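Local coordinates for protein endoglucanase (Clostridium thermocellum, PDB 2YIK) that probably hydrolyses internal beta-1,4-glucosidic bonds of cellulose, as a family 9 glycoside hydrolase, at residues S67-C72 / G195-D200. Numbering follows the deposited sequence.
Sequences SWRGDC and GAPEND. With ZN (zinc ion), chain E.
Glu-198 reaches from a short 3-10 turn, residues 197-199, into the loop 67-72 and forms a salt bridge with the buried Arg-69. The contact lies at the zinc site, to which the loop contributes Cys-72, in the (alpha/alpha)6-barrel catalytic domain of a family 9 glycoside hydrolase. Charge and hydrogen bonding converge on one carboxylate oxygen. Arg-69 NE lies 2.7 Å from Glu-198 OE2 on its syn side, with a nearly straight N-H...O angle of 169° and the oxygen in the guanidinium plane; NH2 adds only a weak, bent bond. The backbone N of Gly-70 meets the same OE2 on the anti side at 2.8 Å. Because these two strong donors are each tilted modestly out of the carboxylate plane, toward opposite faces, they probably restrict its rotation. The guanidinium and carboxylate planes are 64° apart, and the pairing runs through OE2 alone rather than as a coplanar two-oxygen fork. A bend at chi2 of Glu-198 turns the carboxylate back toward Arg-69. Its other oxygen, OE1, accepts from a water that also donates to Trp-68 O. Arg-69 NH1 hydrogen-bonds to the carbonyl oxygens of Ala-53 and Met-55, so the arginine ties three pieces of chain together.

Van der Waals packing is carried by Pro-197. Its CG sits over one guanidinium face, toward the rim, 3.6 Å from Arg-69 NH2, while its CB makes an apolar contact with Cys-72 CB at 3.9 Å. The proline thus bridges the salt bridge and the metal site, where Cys-56, His-73 and His-115 complete the zinc coordination. Asp-200 OD2, from the same loop as Pro-197, hydrogen-bonds NE2 of His-73, a second-shell link to that ligand. With chi1 at 55°, Cys-72 SG falls between its backbone N and carbonyl carbon and binds the zinc ion at 2.3 Å.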
ATOM      1  N   SER A  67      18.087   5.700  13.256  1.00 36.72           N
ATOM      2  CA  SER A  67      18.397   6.040  14.636  1.00 37.71           C
ATOM      3  C   SER A  67      17.579   7.203  15.175  1.00 36.65           C
ATOM      4  O   SER A  67      17.376   7.309  16.388  1.00 37.58           O
ATOM      5  CB  SER A  67      19.892   6.349  14.777  1.00 39.03           C
ATOM      6  OG  SER A  67      20.275   7.417  13.921  1.00 40.99           O
ATOM      7  N   TRP A  68      17.104   8.078  14.292  1.00 34.78           N
ATOM      8  CA  TRP A  68      16.317   9.213  14.752  1.00 33.29           C
ATOM      9  C   TRP A  68      14.833   8.912  14.963  1.00 33.22           C
ATOM     10  O   TRP A  68      14.038   9.825  15.212  1.00 33.55           O
ATOM     11  CB  TRP A  68      16.484  10.401  13.806  1.00 33.88           C
ATOM     12  CG  TRP A  68      16.335  10.065  12.366  1.00 32.38           C
ATOM     13  CD1 TRP A  68      17.302   9.593  11.533  1.00 32.94           C
ATOM     14  CD2 TRP A  68      15.158  10.239  11.566  1.00 32.11           C
ATOM     15  NE1 TRP A  68      16.804   9.463  10.256  1.00 33.00           N
ATOM     16  CE2 TRP A  68      15.493   9.841  10.253  1.00 32.39           C
ATOM     17  CE3 TRP A  68      13.854  10.669  11.837  1.00 31.61           C
ATOM     18  CZ2 TRP A  68      14.568   9.897   9.200  1.00 31.20           C
ATOM     19  CZ3 TRP A  68      12.937  10.722  10.791  1.00 30.31           C
ATOM     20  CH2 TRP A  68      13.297  10.326   9.490  1.00 31.45           C
ATOM     21  N   ARG A  69      14.455   7.640  14.854  1.00 32.72           N
ATOM     22  CA  ARG A  69      13.065   7.238  15.102  1.00 33.65           C
ATOM     23  C   ARG A  69      13.012   6.325  16.334  1.00 34.04           C
ATOM     24  O   ARG A  69      13.770   5.362  16.437  1.00 35.61           O
ATOM     25  CB  ARG A  69      12.461   6.484  13.910  1.00 31.67           C
ATOM     26  CG  ARG A  69      12.004   7.344  12.724  1.00 30.74           C
ATOM     27  CD  ARG A  69      11.071   8.470  13.152  1.00 29.89           C
ATOM     28  NE  ARG A  69      10.222   8.108  14.287  1.00 32.72           N
ATOM     29  CZ  ARG A  69       9.171   7.295  14.233  1.00 32.46           C
ATOM     30  NH1 ARG A  69       8.809   6.738  13.083  1.00 30.14           N
ATOM     31  NH2 ARG A  69       8.485   7.033  15.341  1.00 32.84           N
ATOM     32  N   GLY A  70      12.131   6.648  17.276  1.00 34.59           N
ATOM     33  CA  GLY A  70      11.974   5.829  18.472  1.00 33.56           C
ATOM     34  C   GLY A  70      10.496   5.526  18.658  1.00 34.14           C
ATOM     35  O   GLY A  70       9.669   5.995  17.873  1.00 33.37           O
ATOM     36  N   ASP A  71      10.149   4.758  19.688  1.00 33.65           N
ATOM     37  CA  ASP A  71       8.752   4.418  19.953  1.00 33.05           C
ATOM     38  C   ASP A  71       7.901   5.677  20.029  1.00 32.19           C
ATOM     39  O   ASP A  71       8.331   6.691  20.573  1.00 31.91           O
ATOM     40  CB  ASP A  71       8.619   3.647  21.274  1.00 33.41           C
ATOM     41  CG  ASP A  71       9.270   2.285  21.222  1.00 33.94           C
ATOM     42  OD1 ASP A  71       9.633   1.842  20.119  1.00 33.88           O
ATOM     43  OD2 ASP A  71       9.411   1.642  22.286  1.00 37.28           O
ATOM     44  N   CYS A  72       6.688   5.607  19.490  1.00 30.63           N
ATOM     45  CA  CYS A  72       5.798   6.762  19.499  1.00 29.79           C
ATOM     46  C   CYS A  72       4.346   6.356  19.697  1.00 29.51           C
ATOM     47  O   CYS A  72       3.975   5.211  19.435  1.00 29.85           O
ATOM     48  CB  CYS A  72       5.923   7.530  18.184  1.00 29.44           C
ATOM     49  SG  CYS A  72       5.643   6.486  16.735  1.00 29.45           S
ATOM     50  N   GLY A 195       5.426  18.141  15.172  1.00 35.91           N
ATOM     51  CA  GLY A 195       6.563  17.838  16.018  1.00 35.70           C
ATOM     52  C   GLY A 195       6.954  16.388  15.839  1.00 35.98           C
ATOM     53  O   GLY A 195       6.325  15.668  15.057  1.00 37.06           O
ATOM     54  N   ALA A 196       7.988  15.949  16.547  1.00 35.36           N
ATOM     55  CA  ALA A 196       8.429  14.562  16.437  1.00 34.33           C
ATOM     56  C   ALA A 196       7.335  13.651  16.994  1.00 33.67           C
ATOM     57  O   ALA A 196       6.717  13.959  18.017  1.00 33.89           O
ATOM     58  CB  ALA A 196       9.717  14.370  17.204  1.00 33.69           C
ATOM     59  N   PRO A 197       7.071  12.519  16.324  1.00 32.91           N
ATOM     60  CA  PRO A 197       6.029  11.603  16.809  1.00 32.82           C
ATOM     61  C   PRO A 197       6.278  11.058  18.224  1.00 32.65           C
ATOM     62  O   PRO A 197       5.329  10.730  18.941  1.00 31.59           O
ATOM     63  CB  PRO A 197       6.005  10.507  15.740  1.00 31.31           C
ATOM     64  CG  PRO A 197       7.420  10.494  15.228  1.00 30.81           C
ATOM     65  CD  PRO A 197       7.750  11.972  15.134  1.00 32.05           C
ATOM     66  N   GLU A 198       7.550  10.973  18.614  1.00 32.35           N
ATOM     67  CA  GLU A 198       7.926  10.478  19.938  1.00 32.61           C
ATOM     68  C   GLU A 198       7.401  11.366  21.074  1.00 33.58           C
ATOM     69  O   GLU A 198       7.203  10.892  22.194  1.00 32.75           O
ATOM     70  CB  GLU A 198       9.451  10.373  20.060  1.00 32.27           C
ATOM     71  CG  GLU A 198      10.122   9.344  19.129  1.00 33.19           C
ATOM     72  CD  GLU A 198      10.265   9.818  17.680  1.00 33.36           C
ATOM     73  OE1 GLU A 198      10.050  11.016  17.402  1.00 33.43           O
ATOM     74  OE2 GLU A 198      10.614   8.987  16.816  1.00 34.99           O
ATOM     75  N   ASN A 199       7.170  12.646  20.793  1.00 34.16           N
ATOM     76  CA  ASN A 199       6.689  13.571  21.823  1.00 34.52           C
ATOM     77  C   ASN A 199       5.204  13.903  21.748  1.00 34.31           C
ATOM     78  O   ASN A 199       4.703  14.692  22.551  1.00 34.46           O
ATOM     79  CB  ASN A 199       7.511  14.867  21.787  1.00 35.78           C
ATOM     80  CG  ASN A 199       8.997  14.608  21.953  1.00 38.55           C
ATOM     81  OD1 ASN A 199       9.392  13.745  22.741  1.00 38.47           O
ATOM     82  ND2 ASN A 199       9.830  15.356  21.224  1.00 39.43           N
ATOM     83  N   ASP A 200       4.494  13.303  20.795  1.00 33.32           N
ATOM     84  CA  ASP A 200       3.060  13.558  20.649  1.00 33.12           C
ATOM     85  C   ASP A 200       2.277  13.056  21.855  1.00 33.10           C
ATOM     86  O   ASP A 200       2.613  12.022  22.423  1.00 32.32           O
ATOM     87  CB  ASP A 200       2.499  12.847  19.414  1.00 33.10           C
ATOM     88  CG  ASP A 200       2.805  13.566  18.122  1.00 34.59           C
ATOM     89  OD1 ASP A 200       3.324  14.700  18.160  1.00 34.55           O
ATOM     90  OD2 ASP A 200       2.510  12.991  17.055  1.00 35.51           O
TER
HETATM   91 ZN    ZN E1533       3.473   6.856  15.998  1.00 31.23          ZN
HETATM   92  O   HOH W   1      11.770  11.456  15.214  1.00 33.40           O